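Local coordinates for protein phenol hydroxylase component phN (Pseudomonas stutzeri, PDB 3U52) that probably hydroxylates phenol and related aromatics as the oxygenase subunit of a bacterial multicomponent monooxygenase, using a carboxylate-bridged di-iron centre, at residues S89-N95 with M283-K287; M358-S362 with R374-E378. One frame throughout, in Å; residues are numbered along the deposited sequence.

How the interactions relate
Following the chain from its N terminus, interaction 1 closes first: the turn leading into helix 94-103 meets the loop just after helix 254-283, so that nearly 190 residues, most of them helical and including the di-iron ligands, lie within one long closure. Interaction 2 comes later and closes a short one, the hairpin of helix 355-364 and helix 369-385, with eleven residues between its segments. The two neither nest nor cross. They lie on the same side of the chain's centre, their own centres about 18 Å apart, and they touch where Lys287 CB packs against Trp360 CZ2 at 3.6 Å. Glu357, from helix 355-364, adds salt bridges to Arg92 and Lys287 of interaction 1.

Interaction 1. Residues S89-N95 with M283-K287; sequences SDARYVN and MLPNK
Pro285 fills the middle of this contact with its bare ring, although most of the side chains round it end in polar groups. The ring is wedged against the turn at 89-95: CB lies 3.4 Å from Ser89 OG, CG meets Asp90 CB, and CD rests 3.7 Å from Tyr93 CB, near the plane of the phenol ring. With CG anti to the backbone N (chi1 166°), Tyr93 turns a ring edge to Leu284, which runs alongside it, CD2 3.8 Å from Tyr93 CE1. The Tyr93 hydroxyl hydrogen-bonds Asp219. Arg92 slides past the proline in the opposite direction, its NH2 3.8 Å from Pro285 CB; its NH1 pairs with Glu357. The turn itself is tied by Asp90, whose OD1 takes the backbone N of Arg92 at 2.8 Å in an Asx turn, just ahead of helix 94-103. Asn217 joins the two segments from outside, its OD1 accepting from Asn286 N and hydrogen-bonding Ser89 OG. The extended chain of Met283 brings SD 3.8 Å from Asn95 O, while Met283 O is buried with no polar partner. Van der Waals packing thus joins the segments directly, polar atoms among those touching, while hydrogen bonds and salt bridges run within the turn or to residues around it.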
# COMPACT_ATOMS: atom_id res chain seq x y z
N SER A 89 8.49 18.12 -9.58
CA SER A 89 8.46 19.55 -9.95
C SER A 89 9.24 19.82 -11.28
O SER A 89 8.75 20.56 -12.15
CB SER A 89 9.02 20.39 -8.81
OG SER A 89 10.29 19.88 -8.42
N ASP A 90 10.41 19.20 -11.42
CA ASP A 90 11.34 19.40 -12.57
C ASP A 90 12.43 18.36 -12.48
O ASP A 90 12.80 17.94 -11.38
CB ASP A 90 12.02 20.78 -12.48
CG ASP A 90 12.88 21.09 -13.71
OD1 ASP A 90 14.11 20.96 -13.64
OD2 ASP A 90 12.31 21.38 -14.78
N ALA A 91 12.96 17.93 -13.63
CA ALA A 91 13.99 16.90 -13.65
C ALA A 91 15.29 17.33 -12.92
O ALA A 91 16.06 16.45 -12.53
CB ALA A 91 14.29 16.47 -15.05
N ARG A 92 15.50 18.65 -12.72
CA ARG A 92 16.66 19.12 -11.93
C ARG A 92 16.64 18.43 -10.57
O ARG A 92 17.69 18.15 -9.98
CB ARG A 92 16.69 20.64 -11.71
CG ARG A 92 17.02 21.46 -12.98
CD ARG A 92 17.03 23.00 -12.71
NE ARG A 92 15.78 23.43 -12.08
CZ ARG A 92 15.54 24.63 -11.51
NH1 ARG A 92 16.51 25.55 -11.44
NH2 ARG A 92 14.34 24.89 -10.97
N TYR A 93 15.43 18.18 -10.05
CA TYR A 93 15.25 17.59 -8.71
C TYR A 93 15.94 16.24 -8.61
O TYR A 93 16.40 15.88 -7.53
CB TYR A 93 13.74 17.45 -8.37
CG TYR A 93 13.48 16.54 -7.16
CD1 TYR A 93 13.57 17.05 -5.83
CD2 TYR A 93 13.21 15.19 -7.32
CE1 TYR A 93 13.34 16.22 -4.73
CE2 TYR A 93 12.99 14.36 -6.23
CZ TYR A 93 13.04 14.86 -4.96
OH TYR A 93 12.83 13.96 -3.93
N VAL A 94 15.98 15.47 -9.70
CA VAL A 94 16.50 14.11 -9.63
C VAL A 94 18.02 14.11 -9.24
O VAL A 94 18.52 13.14 -8.67
CB VAL A 94 16.23 13.34 -10.90
CG1 VAL A 94 16.74 11.87 -10.82
CG2 VAL A 94 14.71 13.38 -11.21
N ASN A 95 18.70 15.23 -9.49
CA ASN A 95 20.09 15.38 -9.03
C ASN A 95 20.31 15.23 -7.53
O ASN A 95 21.36 14.74 -7.13
CB ASN A 95 20.68 16.65 -9.62
CG ASN A 95 20.72 16.56 -11.16
OD1 ASN A 95 21.53 15.84 -11.71
ND2 ASN A 95 19.80 17.23 -11.82
N MET A 283 19.63 22.34 -5.35
CA MET A 283 19.13 21.24 -6.16
C MET A 283 17.61 21.05 -6.11
O MET A 283 17.06 20.36 -6.98
CB MET A 283 19.85 19.93 -5.85
CG MET A 283 21.37 19.95 -6.10
SD MET A 283 21.86 18.24 -5.84
CE MET A 283 23.35 18.08 -6.75
N LEU A 284 16.94 21.64 -5.12
CA LEU A 284 15.48 21.52 -5.03
C LEU A 284 14.78 22.67 -5.79
O LEU A 284 14.99 23.83 -5.44
CB LEU A 284 15.02 21.49 -3.56
CG LEU A 284 15.62 20.43 -2.63
CD1 LEU A 284 15.18 20.67 -1.19
CD2 LEU A 284 15.25 19.00 -3.08
N PRO A 285 13.99 22.35 -6.85
CA PRO A 285 13.21 23.37 -7.56
C PRO A 285 12.28 24.17 -6.64
O PRO A 285 12.31 25.42 -6.68
CB PRO A 285 12.43 22.56 -8.61
CG PRO A 285 13.35 21.40 -8.92
CD PRO A 285 13.92 21.03 -7.55
N ASN A 286 11.49 23.47 -5.81
CA ASN A 286 10.73 24.11 -4.72
C ASN A 286 11.47 23.99 -3.40
O ASN A 286 11.77 22.87 -2.97
CB ASN A 286 9.29 23.55 -4.59
CG ASN A 286 8.56 23.54 -5.93
OD1 ASN A 286 8.67 24.51 -6.68
ND2 ASN A 286 7.87 22.47 -6.24
N LYS A 287 11.73 25.16 -2.77
CA LYS A 287 12.58 25.25 -1.59
C LYS A 287 11.78 24.95 -0.34
O LYS A 287 10.60 25.32 -0.25
CB LYS A 287 13.20 26.66 -1.44
CG LYS A 287 13.87 27.26 -2.68
CD LYS A 287 15.14 26.48 -3.16
CE LYS A 287 15.61 27.00 -4.53
NZ LYS A 287 16.73 26.12 -5.10

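Interaction 2. Residues M358-S362 with R374-E378; sequences MDWMS and RPRYE
Met358 and Arg374 bury nearly equal areas and make most of this contact, with Tyr377 next. Met358 sets out toward helix 369-385 and curls at its end (chi3 67°), which lays CE over one face of the Arg374 guanidinium and 3.3 Å from Arg374 CG. Its sulfur sits 3.9 Å from Tyr377 CB and stands obliquely to the ring, a Met-aromatic contact with SD 5.1 Å from the ring centroid. Arg374 reaches across with a bend at chi3 (-82°), and its NH2 grips two acceptors. Ser362 OG lies in the guanidinium plane at 2.8 Å from Arg374 NH2, in an almost straight bond of 176°. Asp359 OD1 uses its anti lone pair to take Arg374 NH2 at 3.1 Å, tilted from that plane, and completes a salt bridge; a water links the same oxygen to Arg374 NH1. Asp370, from the same helix as Arg374, pairs with Arg374 NE and hydrogen-bonds Ser362 OG. A leucine here takes away the guanidinium, and would probably leave Asp359 and Asp370 without their shared cation and Ser362 OG without its straight N-H donor. In this antiparallel hairpin, with segment axes 12.0 Å apart, long side chains span the gap, and one guanidinium serves both as a charged clasp and as a surface for the methionine methyl.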
# COMPACT_ATOMS: atom_id res chain seq x y z
N MET A 358 17.62 32.98 -7.30
CA MET A 358 18.56 33.96 -6.82
C MET A 358 17.97 35.06 -5.95
O MET A 358 18.61 35.47 -4.96
CB MET A 358 19.34 34.54 -7.99
CG MET A 358 20.55 33.62 -8.36
SD MET A 358 21.49 34.09 -9.76
CE MET A 358 22.28 35.63 -9.30
N ASP A 359 16.77 35.55 -6.29
CA ASP A 359 16.10 36.52 -5.40
C ASP A 359 15.72 35.88 -4.06
O ASP A 359 15.81 36.53 -3.02
CB ASP A 359 14.88 37.17 -6.07
CG ASP A 359 15.24 37.89 -7.39
OD1 ASP A 359 16.44 38.16 -7.66
OD2 ASP A 359 14.30 38.14 -8.19
N TRP A 360 15.31 34.60 -4.07
CA TRP A 360 15.11 33.83 -2.80
C TRP A 360 16.42 33.76 -2.02
O TRP A 360 16.45 34.00 -0.83
CB TRP A 360 14.59 32.41 -3.10
CG TRP A 360 14.39 31.48 -1.87
CD1 TRP A 360 13.29 31.40 -1.08
CD2 TRP A 360 15.31 30.50 -1.37
NE1 TRP A 360 13.46 30.43 -0.10
CE2 TRP A 360 14.70 29.86 -0.26
CE3 TRP A 360 16.59 30.07 -1.76
CZ2 TRP A 360 15.32 28.85 0.47
CZ3 TRP A 360 17.23 29.05 -1.01
CH2 TRP A 360 16.59 28.45 0.07
N MET A 361 17.52 33.46 -2.70
CA MET A 361 18.85 33.51 -2.03
C MET A 361 19.27 34.84 -1.39
O MET A 361 19.80 34.82 -0.29
CB MET A 361 19.96 33.03 -2.97
CG MET A 361 20.51 31.69 -2.60
SD MET A 361 20.24 30.44 -3.82
CE MET A 361 21.20 30.99 -5.20
N SER A 362 19.04 35.96 -2.09
CA SER A 362 19.28 37.31 -1.55
C SER A 362 18.52 37.56 -0.22
O SER A 362 19.07 38.11 0.74
CB SER A 362 18.81 38.35 -2.59
OG SER A 362 19.49 38.19 -3.81
N ARG A 374 26.14 36.23 -5.98
CA ARG A 374 25.41 36.71 -7.16
C ARG A 374 26.35 37.09 -8.34
O ARG A 374 26.11 36.68 -9.46
CB ARG A 374 24.46 37.86 -6.78
CG ARG A 374 23.54 38.36 -7.92
CD ARG A 374 22.64 39.47 -7.40
NE ARG A 374 21.48 38.95 -6.69
CZ ARG A 374 20.38 38.48 -7.30
NH1 ARG A 374 20.33 38.45 -8.62
NH2 ARG A 374 19.34 38.04 -6.58
N PRO A 375 27.44 37.86 -8.09
CA PRO A 375 28.35 38.22 -9.18
C PRO A 375 29.00 37.00 -9.88
O PRO A 375 29.29 37.06 -11.05
CB PRO A 375 29.44 39.05 -8.52
CG PRO A 375 29.04 39.25 -7.09
CD PRO A 375 27.82 38.48 -6.79
N ARG A 376 29.19 35.89 -9.15
CA ARG A 376 29.72 34.67 -9.74
C ARG A 376 28.77 34.17 -10.80
O ARG A 376 29.21 33.83 -11.89
CB ARG A 376 29.86 33.56 -8.71
CG ARG A 376 30.74 33.92 -7.56
CD ARG A 376 30.93 32.68 -6.61
NE ARG A 376 31.92 33.07 -5.60
CZ ARG A 376 32.59 32.23 -4.83
NH1 ARG A 376 32.38 30.90 -4.93
NH2 ARG A 376 33.47 32.74 -3.96
N TYR A 377 27.48 34.09 -10.46
CA TYR A 377 26.46 33.58 -11.41
C TYR A 377 26.28 34.57 -12.59
O TYR A 377 26.09 34.15 -13.72
CB TYR A 377 25.14 33.26 -10.69
CG TYR A 377 25.34 32.23 -9.54
CD1 TYR A 377 25.87 30.96 -9.80
CD2 TYR A 377 25.04 32.55 -8.21
CE1 TYR A 377 26.10 30.03 -8.74
CE2 TYR A 377 25.25 31.65 -7.16
CZ TYR A 377 25.79 30.40 -7.43
OH TYR A 377 26.00 29.52 -6.41
N GLU A 378 26.40 35.87 -12.33
CA GLU A 378 26.36 36.85 -13.43
C GLU A 378 27.48 36.55 -14.47
O GLU A 378 27.20 36.42 -15.67
CB GLU A 378 26.42 38.26 -12.89
CG GLU A 378 25.23 38.57 -11.99
CD GLU A 378 25.26 39.99 -11.43
OE1 GLU A 378 24.22 40.46 -10.91
OE2 GLU A 378 26.33 40.64 -11.52
O HOH W 1 17.81 37.39 -9.82